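Local structure of trichothecene 3-O-acetyltransferase (Gibberella zeae, 2RKV) at residues A[150-155]-A[162-167]; A[168-173]-A[178-183]; A[260-265]-A[289-294]; A[412-417]-A[421-426]. The protein transfers an acetyl group from acetyl-coenzyme A to the 3-hydroxyl of trichothecene mycotoxins such as T-2 toxin. All blocks are in the same frame, centred on the assembly; numbering follows the deposited sequence.

Contacts 1 and 2 follow each other along helix 161-176, with centres about 14 Å apart. They touch where V152 CG1 meets I168 CD1 at 3.7 Å. Contacts 3 and 4 reach the same mixed sheet, and their centres lie about 12 Å apart. L265 CD2 of contact 3 packs on F423 CD2 of contact 4 at 3.6 Å. Contact 3 binds coenzyme A, and contact 4 holds the toxin through Y413. H156, which also bonds the toxin, directly follows the strand of contact 1. V162 CG2 of contact 1 touches D294 OD2 of contact 3. Contact 2 is at the surface, its centre about 29 Å from that of contact 3.

Contact 1 (A[150-155]-A[162-167]); sequences LTVNGQ and VGQDAV
V152 and G154, at the end of a central strand, meet Q164 on the helix that follows the HXXXD motif of the BAHD acyltransferases. The link between the segments carries that motif, from H156 to D160. Q164 makes the whole crossing. CG stands opposite the backbone N (chi1 -170°) and the chain stays extended, which carries the amide straight from the helix to the strand backbone. The amide ends against the N153-G154 peptide, the two planes well turned from each other. OE1 of Q164 is 3.5 Å from G154 CA, and CD of Q164 is 3.7 Å from G154 N. With no side chain on G154, the oxygen can come this close to the strand. Q164 NE2 sits 3.3 Å from V152 O, but the angle is too poor for a hydrogen bond. Its bond goes to T21 O on the adjacent strand 20-28. In the BAHD fold this strand and helix belong to the N-terminal half, and H156 bonds the bound toxin directly from the turn between them. D160 OD1 accepts from G163 N in the first turn of the helix. The segment axes approach to 9.4 Å at 127°, and the long glutamine spans that gap. The side chains of V152 and Q164 point opposite ways, with V152 CG1 4.1 Å from Q164 NE2. V152 also touches L139 of strand 137-144, and Q164 touches I23.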
# COMPACT_ATOMS: atom_id res chain seq x y z
N LEU A 150 -8.48 13.25 7.07
CA LEU A 150 -8.92 11.97 7.59
C LEU A 150 -7.84 10.95 7.31
O LEU A 150 -7.46 10.75 6.16
CB LEU A 150 -10.23 11.53 6.92
CG LEU A 150 -10.64 10.06 7.13
CD1 LEU A 150 -10.84 9.73 8.62
CD2 LEU A 150 -11.89 9.72 6.34
N THR A 151 -7.34 10.29 8.36
CA THR A 151 -6.31 9.27 8.17
C THR A 151 -6.84 7.91 8.63
O THR A 151 -7.44 7.80 9.69
CB THR A 151 -5.02 9.62 8.92
OG1 THR A 151 -4.53 10.89 8.46
CG2 THR A 151 -3.93 8.53 8.70
N VAL A 152 -6.62 6.90 7.80
CA VAL A 152 -7.03 5.54 8.15
C VAL A 152 -5.82 4.63 8.18
O VAL A 152 -5.06 4.59 7.21
CB VAL A 152 -8.05 4.98 7.13
CG1 VAL A 152 -8.54 3.61 7.57
CG2 VAL A 152 -9.22 5.94 6.91
N ASN A 153 -5.64 3.93 9.30
CA ASN A 153 -4.63 2.89 9.48
C ASN A 153 -5.29 1.53 9.41
O ASN A 153 -6.32 1.31 10.05
CB ASN A 153 -3.99 2.99 10.87
CG ASN A 153 -2.93 4.06 10.96
OD1 ASN A 153 -3.05 5.12 10.36
ND2 ASN A 153 -1.87 3.78 11.71
N GLY A 154 -4.70 0.61 8.65
CA GLY A 154 -5.16 -0.78 8.63
C GLY A 154 -4.03 -1.73 9.00
O GLY A 154 -2.93 -1.62 8.47
N GLN A 155 -4.32 -2.67 9.90
CA GLN A 155 -3.33 -3.68 10.30
C GLN A 155 -3.03 -4.55 9.08
O GLN A 155 -3.93 -5.19 8.54
CB GLN A 155 -3.88 -4.55 11.44
CG GLN A 155 -2.79 -5.06 12.38
CD GLN A 155 -1.74 -5.85 11.65
OE1 GLN A 155 -0.57 -5.45 11.58
NE2 GLN A 155 -2.15 -6.96 11.07
N VAL A 162 -6.17 -3.01 -1.04
CA VAL A 162 -7.43 -3.30 -1.73
C VAL A 162 -8.51 -3.61 -0.68
O VAL A 162 -9.62 -3.08 -0.75
CB VAL A 162 -7.29 -4.45 -2.76
CG1 VAL A 162 -8.65 -4.89 -3.32
CG2 VAL A 162 -6.35 -4.00 -3.90
N GLY A 163 -8.15 -4.43 0.31
CA GLY A 163 -9.07 -4.75 1.41
C GLY A 163 -9.39 -3.51 2.23
O GLY A 163 -10.54 -3.27 2.61
N GLN A 164 -8.36 -2.71 2.50
CA GLN A 164 -8.53 -1.48 3.28
C GLN A 164 -9.49 -0.53 2.57
O GLN A 164 -10.37 0.06 3.20
CB GLN A 164 -7.17 -0.81 3.51
CG GLN A 164 -7.19 0.34 4.52
CD GLN A 164 -5.80 0.62 5.07
OE1 GLN A 164 -4.98 -0.30 5.19
NE2 GLN A 164 -5.52 1.88 5.41
N ASP A 165 -9.33 -0.42 1.25
CA ASP A 165 -10.23 0.40 0.44
C ASP A 165 -11.67 -0.13 0.57
O ASP A 165 -12.61 0.66 0.72
CB ASP A 165 -9.78 0.38 -1.03
CG ASP A 165 -10.63 1.27 -1.92
OD1 ASP A 165 -11.04 2.37 -1.48
OD2 ASP A 165 -10.86 0.90 -3.10
N ALA A 166 -11.84 -1.46 0.53
CA ALA A 166 -13.17 -2.06 0.64
C ALA A 166 -13.82 -1.70 1.98
O ALA A 166 -15.00 -1.32 2.01
CB ALA A 166 -13.08 -3.57 0.47
N VAL A 167 -13.04 -1.75 3.05
CA VAL A 167 -13.50 -1.39 4.40
C VAL A 167 -13.88 0.10 4.47
O VAL A 167 -14.97 0.46 4.96
CB VAL A 167 -12.42 -1.76 5.46
CG1 VAL A 167 -12.76 -1.19 6.85
CG2 VAL A 167 -12.28 -3.29 5.55

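Contact 2 (A[168-173]-A[178-183]); sequences IRLLSK and DPFTEE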
# COMPACT_ATOMS: atom_id res chain seq x y z
N ILE A 168 -13.00 0.95 3.94
CA ILE A 168 -13.22 2.40 3.95
C ILE A 168 -14.47 2.79 3.13
O ILE A 168 -15.27 3.63 3.56
CB ILE A 168 -11.97 3.18 3.49
CG1 ILE A 168 -10.79 2.88 4.43
CG2 ILE A 168 -12.25 4.69 3.44
CD1 ILE A 168 -9.45 3.43 3.96
N ARG A 169 -14.63 2.15 1.98
CA ARG A 169 -15.80 2.35 1.12
C ARG A 169 -17.10 2.10 1.89
O ARG A 169 -18.05 2.88 1.81
CB ARG A 169 -15.70 1.44 -0.10
CG ARG A 169 -16.88 1.47 -1.06
CD ARG A 169 -16.46 1.00 -2.46
NE ARG A 169 -15.93 -0.36 -2.47
CZ ARG A 169 -14.65 -0.68 -2.67
NH1 ARG A 169 -14.28 -1.96 -2.68
NH2 ARG A 169 -13.73 0.25 -2.88
N LEU A 170 -17.14 0.99 2.63
CA LEU A 170 -18.33 0.65 3.41
C LEU A 170 -18.49 1.59 4.60
O LEU A 170 -19.61 1.94 4.99
CB LEU A 170 -18.30 -0.80 3.88
CG LEU A 170 -18.44 -1.87 2.78
CD1 LEU A 170 -18.73 -3.23 3.42
CD2 LEU A 170 -19.55 -1.51 1.78
N LEU A 171 -17.37 2.03 5.18
CA LEU A 171 -17.46 3.03 6.23
C LEU A 171 -18.12 4.30 5.67
O LEU A 171 -18.97 4.90 6.34
CB LEU A 171 -16.09 3.34 6.84
CG LEU A 171 -16.02 4.54 7.80
CD1 LEU A 171 -17.00 4.38 8.98
CD2 LEU A 171 -14.59 4.75 8.29
N SER A 172 -17.77 4.70 4.44
CA SER A 172 -18.41 5.87 3.85
C SER A 172 -19.92 5.68 3.72
O SER A 172 -20.70 6.57 4.08
CB SER A 172 -17.79 6.24 2.50
OG SER A 172 -18.29 7.50 2.06
N LYS A 173 -20.33 4.51 3.24
CA LYS A 173 -21.76 4.16 3.17
C LYS A 173 -22.41 4.29 4.54
O LYS A 173 -23.47 4.88 4.69
CB LYS A 173 -21.96 2.73 2.67
CG LYS A 173 -21.71 2.54 1.17
CD LYS A 173 -22.37 1.25 0.70
CE LYS A 173 -22.24 1.08 -0.81
NZ LYS A 173 -23.08 -0.08 -1.28
N ASP A 178 -26.32 4.72 4.10
CA ASP A 178 -26.67 4.00 2.88
C ASP A 178 -26.52 2.50 3.11
O ASP A 178 -25.54 2.07 3.72
CB ASP A 178 -25.77 4.46 1.73
CG ASP A 178 -26.01 5.91 1.34
OD1 ASP A 178 -27.14 6.42 1.55
OD2 ASP A 178 -25.07 6.56 0.82
N PRO A 179 -27.47 1.69 2.61
CA PRO A 179 -27.45 0.25 2.97
C PRO A 179 -26.33 -0.51 2.27
O PRO A 179 -25.91 -0.14 1.17
CB PRO A 179 -28.82 -0.25 2.48
CG PRO A 179 -29.19 0.68 1.37
CD PRO A 179 -28.57 2.02 1.69
N PHE A 180 -25.82 -1.56 2.92
CA PHE A 180 -24.83 -2.42 2.28
C PHE A 180 -25.56 -3.40 1.38
O PHE A 180 -26.67 -3.85 1.71
CB PHE A 180 -24.00 -3.21 3.31
CG PHE A 180 -23.16 -2.37 4.24
CD1 PHE A 180 -22.93 -1.01 4.02
CD2 PHE A 180 -22.54 -2.97 5.34
CE1 PHE A 180 -22.14 -0.26 4.91
CE2 PHE A 180 -21.74 -2.24 6.22
CZ PHE A 180 -21.54 -0.88 6.00
N THR A 181 -24.96 -3.75 0.24
CA THR A 181 -25.55 -4.77 -0.63
C THR A 181 -25.29 -6.16 -0.07
O THR A 181 -24.37 -6.36 0.74
CB THR A 181 -25.00 -4.71 -2.06
OG1 THR A 181 -23.62 -5.08 -2.05
CG2 THR A 181 -25.16 -3.30 -2.63
N GLU A 182 -26.08 -7.15 -0.53
CA GLU A 182 -25.86 -8.52 -0.12
C GLU A 182 -24.45 -9.00 -0.50
O GLU A 182 -23.78 -9.66 0.31
CB GLU A 182 -26.94 -9.45 -0.68
CG GLU A 182 -28.31 -9.22 -0.06
N GLU A 183 -24.00 -8.67 -1.71
CA GLU A 183 -22.64 -9.04 -2.15
C GLU A 183 -21.56 -8.43 -1.25
O GLU A 183 -20.56 -9.08 -0.96
CB GLU A 183 -22.39 -8.63 -3.61
CG GLU A 183 -21.16 -9.30 -4.25
CD GLU A 183 -19.82 -8.64 -3.89
OE1 GLU A 183 -19.79 -7.42 -3.62
OE2 GLU A 183 -18.78 -9.35 -3.89
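The F180 ring has L170 over one face and K173 at its edge. The L170 methyls supply the face contact, with CD1 offset toward the rim. At the edge, near the ring plane, K173 CB is 3.7 Å from F180 CE1. L170 also meets the far end of the ring, where its CB is 3.9 Å from F180 CZ. The carbonyl L170 O lies 3.4 Å from F180 CE1. F180 has CG beside its own backbone N (chi1 -63°), which lets the ring reach back to the last turns of the helix. K173 runs out extended along the returning chain. Its CD passes 3.8 Å from P179 O. NZ is 3.7 Å from the same P179 O, too long for a hydrogen bond. The charge of NZ is met by E184 in a salt bridge. One backbone bond closes the turn: D178 N donates to K173 O at 2.9 Å, with an angle of 155° at the hydrogen. D178 OD2 itself pairs with R176. T181 is the N-cap of the next helix, and T181 N donates to E184 OE1. The contact thus joins the C-terminal end of helix 161-176 to the start of helix 182-187 across the short surface loop between them. M185 of the second helix touches F180, and F49 of helix 35-52 also touches L170.

Contact 3 (A[260-265]-A[289-294]); sequences STDDAL and FCRAVD. With COA (coenzyme A), chain B.
D263 OD1 is gripped by two nitrogens of one arginine, R291. NH2 of R291 donates to D263 OD1 at 2.8 Å and NH1 of R291 at 2.9 Å, so the guanidinium holds a single oxygen end-on. Both bonds lie close to the guanidinium plane, but the D263 carboxylate is turned 58° from it. The other hydrogen of R291 NH2 goes to D262 OD1 at 2.9 Å, nearly straight at 167°. It arrives on the anti side of that oxygen, well out of the carboxylate plane. A water completes the edge. It donates to D262 OD1 at 2.6 Å and accepts from R291 NE at 2.8 Å. The arginine chain is extended from CG to NE, which brings its end from strand 286-294 to the start of helix 261-277. Coenzyme A lies over one face of the guanidinium, its methyl CEP above the plane and offset toward the rim. S260 and D263 form a capping box: S260 OG accepts from D263 N, and D263 OD2 accepts from S260 N. D263 OD2 is also paired with R335, and D262 OD2 bonds S379. The helix start holds the 3'-phosphate of the cofactor, where T261 N meets O9A at 2.9 Å and T261 OG1 also bonds it. On the strand, D294 N donates to the pantetheine oxygen O9P at 2.7 Å. Two carboxylates and a water thus fix the rotation of R291 and probably balance its buried charge, while the helix N-terminus would favour the phosphate.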
# COMPACT_ATOMS: atom_id res chain seq x y z
N SER A 260 0.21 -1.67 -19.79
CA SER A 260 -0.69 -0.69 -19.19
C SER A 260 0.04 0.61 -18.85
O SER A 260 1.28 0.69 -18.82
CB SER A 260 -1.28 -1.25 -17.90
OG SER A 260 -0.28 -1.43 -16.91
N THR A 261 -0.77 1.63 -18.54
CA THR A 261 -0.26 2.89 -18.01
C THR A 261 0.60 2.62 -16.77
O THR A 261 1.72 3.13 -16.66
CB THR A 261 -1.45 3.83 -17.65
OG1 THR A 261 -2.20 4.12 -18.84
CG2 THR A 261 -0.95 5.14 -17.07
N ASP A 262 0.08 1.80 -15.86
CA ASP A 262 0.78 1.42 -14.64
C ASP A 262 2.12 0.72 -14.95
O ASP A 262 3.15 1.03 -14.34
CB ASP A 262 -0.12 0.54 -13.78
CG ASP A 262 0.33 0.44 -12.34
OD1 ASP A 262 1.43 -0.12 -12.10
OD2 ASP A 262 -0.42 0.94 -11.46
N ASP A 263 2.10 -0.21 -15.90
CA ASP A 263 3.34 -0.86 -16.38
C ASP A 263 4.38 0.16 -16.83
O ASP A 263 5.57 0.07 -16.48
CB ASP A 263 3.06 -1.73 -17.60
CG ASP A 263 2.27 -3.00 -17.30
OD1 ASP A 263 2.14 -3.40 -16.11
OD2 ASP A 263 1.77 -3.58 -18.27
N ALA A 264 3.94 1.13 -17.63
CA ALA A 264 4.83 2.12 -18.24
C ALA A 264 5.50 3.00 -17.18
O ALA A 264 6.71 3.21 -17.21
CB ALA A 264 4.06 2.96 -19.26
N LEU A 265 4.71 3.48 -16.22
CA LEU A 265 5.29 4.29 -15.14
C LEU A 265 6.22 3.47 -14.27
O LEU A 265 7.30 3.92 -13.89
CB LEU A 265 4.20 4.95 -14.28
CG LEU A 265 4.75 5.87 -13.18
CD1 LEU A 265 5.74 6.91 -13.72
CD2 LEU A 265 3.64 6.54 -12.36
N PHE A 289 13.28 -5.84 -9.50
CA PHE A 289 12.03 -5.08 -9.30
C PHE A 289 11.05 -6.03 -8.62
O PHE A 289 10.80 -7.14 -9.11
CB PHE A 289 11.46 -4.62 -10.65
CG PHE A 289 10.40 -3.55 -10.54
CD1 PHE A 289 10.73 -2.22 -10.77
CD2 PHE A 289 9.07 -3.86 -10.23
CE1 PHE A 289 9.76 -1.20 -10.70
CE2 PHE A 289 8.09 -2.85 -10.15
CZ PHE A 289 8.44 -1.53 -10.38
N CYS A 290 10.49 -5.59 -7.48
CA CYS A 290 9.48 -6.36 -6.77
C CYS A 290 8.18 -5.56 -6.86
O CYS A 290 8.12 -4.44 -6.35
CB CYS A 290 9.86 -6.53 -5.30
SG CYS A 290 11.51 -7.26 -5.01
N ARG A 291 7.18 -6.12 -7.53
CA ARG A 291 5.92 -5.39 -7.78
C ARG A 291 4.74 -6.03 -7.04
O ARG A 291 4.47 -7.21 -7.22
CB ARG A 291 5.62 -5.36 -9.28
CG ARG A 291 4.52 -4.40 -9.68
CD ARG A 291 4.03 -4.68 -11.10
NE ARG A 291 3.30 -3.57 -11.70
CZ ARG A 291 2.89 -3.56 -12.97
NH1 ARG A 291 3.15 -4.62 -13.74
NH2 ARG A 291 2.24 -2.52 -13.47
N ALA A 292 4.06 -5.25 -6.20
CA ALA A 292 2.87 -5.76 -5.50
C ALA A 292 1.73 -5.99 -6.49
O ALA A 292 1.45 -5.14 -7.35
CB ALA A 292 2.43 -4.81 -4.40
N VAL A 293 1.07 -7.13 -6.36
CA VAL A 293 -0.02 -7.50 -7.26
C VAL A 293 -1.18 -8.07 -6.43
O VAL A 293 -0.99 -9.03 -5.67
CB VAL A 293 0.43 -8.53 -8.34
CG1 VAL A 293 -0.73 -8.89 -9.28
CG2 VAL A 293 1.61 -7.98 -9.14
N ASP A 294 -2.35 -7.47 -6.59
CA ASP A 294 -3.60 -7.97 -6.00
C ASP A 294 -3.88 -9.33 -6.61
O ASP A 294 -3.96 -9.46 -7.85
CB ASP A 294 -4.74 -6.98 -6.30
CG ASP A 294 -6.12 -7.47 -5.82
OD1 ASP A 294 -6.20 -8.43 -5.02
OD2 ASP A 294 -7.12 -6.85 -6.25
N1A COA B . -5.54 -4.29 -25.55
C2A COA B . -4.84 -3.21 -25.05
N3A COA B . -4.80 -2.98 -23.69
C4A COA B . -5.44 -3.83 -22.85
C5A COA B . -6.14 -4.94 -23.34
C6A COA B . -6.19 -5.17 -24.71
N6A COA B . -7.07 -6.05 -25.20
N7A COA B . -6.67 -5.61 -22.28
C8A COA B . -6.32 -4.95 -21.15
N9A COA B . -5.56 -3.86 -21.49
C1B COA B . -5.01 -2.84 -20.58
C2B COA B . -6.13 -1.97 -20.06
O2B COA B . -6.49 -0.99 -21.01
C3B COA B . -5.49 -1.38 -18.83
O3B COA B . -4.54 -0.44 -19.21
P3B COA B . -4.75 1.11 -18.90
O7A COA B . -4.95 1.27 -17.41
O8A COA B . -5.97 1.53 -19.68
O9A COA B . -3.54 1.84 -19.39
C4B COA B . -4.65 -2.52 -18.32
O4B COA B . -4.44 -3.41 -19.41
C5B COA B . -5.32 -3.21 -17.16
O5B COA B . -4.29 -4.03 -16.71
P1A COA B . -4.31 -4.64 -15.24
O1A COA B . -5.71 -5.13 -14.89
O2A COA B . -3.24 -5.71 -15.15
O3A COA B . -4.10 -3.41 -14.25
P2A COA B . -2.90 -2.36 -14.24
O4A COA B . -3.50 -0.97 -14.17
O5A COA B . -1.90 -2.58 -15.34
O6A COA B . -2.19 -2.68 -12.85
CBP COA B . -1.29 -4.09 -11.16
CCP COA B . -1.41 -3.85 -12.67
CDP COA B . -0.60 -2.88 -10.52
CEP COA B . -0.41 -5.31 -10.92
CAP COA B . -2.71 -4.28 -10.61
OAP COA B . -3.33 -5.40 -11.21
C9P COA B . -2.71 -4.49 -9.14
O9P COA B . -2.59 -5.80 -8.64
N8P COA B . -2.84 -3.40 -8.40
C7P COA B . -2.81 -3.42 -6.96
C6P COA B . -1.39 -3.57 -6.45
C5P COA B . -1.47 -3.55 -4.95
O5P COA B . -2.30 -4.27 -4.37
N4P COA B . -0.63 -2.73 -4.33
O HOH W 1 2.90 -1.21 -10.20

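Contact 4 (A[412-417]-A[421-426]); sequences MYFMPK and GEFCAA. With ZBA (12,13-Epoxytrichothec-9-ene-3,4,8,15-tetrol-4,15-diacetate-8-isovalerate), chain D.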
# COMPACT_ATOMS: atom_id res chain seq x y z
N MET A 412 8.52 2.13 -2.70
CA MET A 412 7.78 3.10 -3.50
C MET A 412 6.30 2.78 -3.55
O MET A 412 5.91 1.61 -3.46
CB MET A 412 8.32 3.16 -4.93
CG MET A 412 9.81 3.36 -5.01
SD MET A 412 10.35 3.41 -6.73
CE MET A 412 12.12 3.57 -6.45
N TYR A 413 5.48 3.82 -3.68
CA TYR A 413 4.03 3.68 -3.86
C TYR A 413 3.51 4.55 -5.00
O TYR A 413 4.07 5.61 -5.29
CB TYR A 413 3.27 4.10 -2.59
CG TYR A 413 3.64 3.27 -1.38
CD1 TYR A 413 4.62 3.70 -0.49
CD2 TYR A 413 3.01 2.04 -1.15
CE1 TYR A 413 4.97 2.92 0.62
CE2 TYR A 413 3.36 1.26 -0.05
CZ TYR A 413 4.34 1.70 0.84
OH TYR A 413 4.68 0.92 1.92
N PHE A 414 2.44 4.08 -5.65
CA PHE A 414 1.60 4.99 -6.45
C PHE A 414 0.35 5.28 -5.64
O PHE A 414 -0.28 4.35 -5.11
CB PHE A 414 1.16 4.38 -7.79
CG PHE A 414 2.29 4.06 -8.75
CD1 PHE A 414 3.56 4.59 -8.58
CD2 PHE A 414 2.05 3.23 -9.84
CE1 PHE A 414 4.58 4.29 -9.48
CE2 PHE A 414 3.07 2.92 -10.75
CZ PHE A 414 4.34 3.45 -10.56
N MET A 415 -0.01 6.55 -5.54
CA MET A 415 -1.26 6.94 -4.89
C MET A 415 -2.46 6.54 -5.73
O MET A 415 -2.31 6.24 -6.92
CB MET A 415 -1.27 8.46 -4.66
CG MET A 415 -0.14 8.97 -3.74
SD MET A 415 -0.11 8.17 -2.12
CE MET A 415 1.14 6.91 -2.36
N PRO A 416 -3.66 6.50 -5.12
CA PRO A 416 -4.85 6.36 -5.96
C PRO A 416 -4.85 7.46 -7.03
O PRO A 416 -4.58 8.62 -6.73
CB PRO A 416 -6.01 6.50 -4.96
CG PRO A 416 -5.42 6.08 -3.64
CD PRO A 416 -3.99 6.55 -3.68
N LYS A 417 -5.09 7.06 -8.28
CA LYS A 417 -5.07 7.97 -9.42
C LYS A 417 -6.09 9.10 -9.22
O LYS A 417 -7.24 8.83 -8.87
CB LYS A 417 -5.39 7.17 -10.69
CG LYS A 417 -5.21 7.92 -11.98
CD LYS A 417 -5.85 7.15 -13.16
CE LYS A 417 -7.33 7.52 -13.33
NZ LYS A 417 -8.22 6.65 -12.51
N GLY A 421 -6.63 11.63 -14.11
CA GLY A 421 -5.55 10.78 -14.62
C GLY A 421 -4.16 11.09 -14.08
O GLY A 421 -3.20 10.38 -14.37
N GLU A 422 -4.05 12.14 -13.27
CA GLU A 422 -2.78 12.49 -12.64
C GLU A 422 -2.32 11.39 -11.68
O GLU A 422 -3.10 10.91 -10.84
CB GLU A 422 -2.88 13.83 -11.92
CG GLU A 422 -1.60 14.26 -11.21
CD GLU A 422 -1.81 15.53 -10.39
OE1 GLU A 422 -1.90 15.43 -9.15
OE2 GLU A 422 -1.89 16.62 -11.00
N PHE A 423 -1.06 10.99 -11.83
CA PHE A 423 -0.43 10.04 -10.92
C PHE A 423 0.46 10.76 -9.92
O PHE A 423 1.06 11.80 -10.22
CB PHE A 423 0.43 9.02 -11.67
CG PHE A 423 -0.30 7.77 -12.08
CD1 PHE A 423 -1.42 7.83 -12.93
CD2 PHE A 423 0.15 6.52 -11.66
CE1 PHE A 423 -2.08 6.65 -13.32
CE2 PHE A 423 -0.51 5.34 -12.04
CZ PHE A 423 -1.62 5.41 -12.87
N CYS A 424 0.57 10.17 -8.73
CA CYS A 424 1.51 10.64 -7.73
C CYS A 424 2.30 9.45 -7.22
O CYS A 424 1.72 8.50 -6.68
CB CYS A 424 0.77 11.31 -6.57
SG CYS A 424 1.89 11.87 -5.24
N ALA A 425 3.61 9.48 -7.43
CA ALA A 425 4.49 8.41 -6.96
C ALA A 425 5.27 8.85 -5.73
O ALA A 425 5.90 9.91 -5.73
CB ALA A 425 5.45 7.96 -8.09
N ALA A 426 5.22 8.03 -4.67
CA ALA A 426 6.07 8.23 -3.49
C ALA A 426 7.33 7.38 -3.60
O ALA A 426 7.24 6.16 -3.70
CB ALA A 426 5.30 7.90 -2.21
O18 ZBA D . 9.62 -2.93 3.53
C44 ZBA D . 8.94 -3.23 4.43
C45 ZBA D . 9.39 -3.86 5.70
C46 ZBA D . 9.40 -2.90 6.80
C48 ZBA D . 10.27 -1.80 6.50
C47 ZBA D . 9.93 -3.37 8.12
O17 ZBA D . 7.62 -3.00 4.41
C31 ZBA D . 7.02 -2.21 3.37
C30 ZBA D . 6.70 -3.02 2.16
C32 ZBA D . 5.86 -1.54 4.01
C39 ZBA D . 6.22 -0.61 5.14
C33 ZBA D . 4.64 -1.79 3.64
C34 ZBA D . 4.27 -2.71 2.54
O10 ZBA D . 4.05 -1.85 1.40
C29 ZBA D . 5.35 -3.75 2.18
C38 ZBA D . 5.37 -4.82 3.27
O12 ZBA D . 6.66 -5.41 3.36
C40 ZBA D . 6.81 -6.70 3.60
C41 ZBA D . 8.28 -7.04 3.68
O13 ZBA D . 5.99 -7.48 3.72
C28 ZBA D . 5.00 -4.40 0.78
C37 ZBA D . 5.93 -5.57 0.38
C35 ZBA D . 4.99 -3.27 -0.24
C25 ZBA D . 3.81 -2.48 0.18
C36 ZBA D . 6.00 -2.89 -1.19
O11 ZBA D . 4.94 -3.72 -1.60
C27 ZBA D . 3.49 -4.79 0.74
C26 ZBA D . 2.75 -3.54 0.27
O16 ZBA D . 1.70 -3.18 1.12
O14 ZBA D . 3.37 -5.77 -0.29
C42 ZBA D . 2.44 -6.72 -0.37
O15 ZBA D . 2.41 -7.51 -1.26
C43 ZBA D . 1.50 -6.63 0.71
O HOH W 2 -1.01 7.79 -8.83
O HOH W 3 -2.82 10.65 -7.48
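Y413 starts from CB, which packs on A426 CB across the hairpin at 4.3 Å. With chi1 at -60° the ring then leaves the partner strand and heads for the toxin. W380 meets the ring on its way. CE2 of Y413 comes within 3.5 Å of the toxin oxygen O10, which lies near the ring plane at the edge. At the tip, Y413 OH donates to this pyran ether oxygen O10 at 2.9 Å. The backbones of Y413 and A426 form a hydrogen-bonded antiparallel pair, with bonds in both directions. F414 and A425 make the adjacent non-hydrogen-bonded pair, and F414 CD1 touches A425 CB at 3.9 Å. F423 turns its edge toward the face of F414 in an offset edge-to-face stack, planes at 76°. K417 packs against F423, with CG of K417 3.6 Å from F423 CE1. M415 packs CG against C424 CB, while M415 N gives C424 O an almost straight bond of 2.8 Å. Past this bond the strands part. A water donates to M415 O and accepts from C424 N, bridging the gap. A second water bonds P416 O and, weakly, E422 O. This is a beta hairpin with water let in toward its turn. Its strands 411-414 and 423-430 lie inside the mixed sheet next to 375-379 and 229-236, and its first strand presents Y413 to the trichothecene pocket.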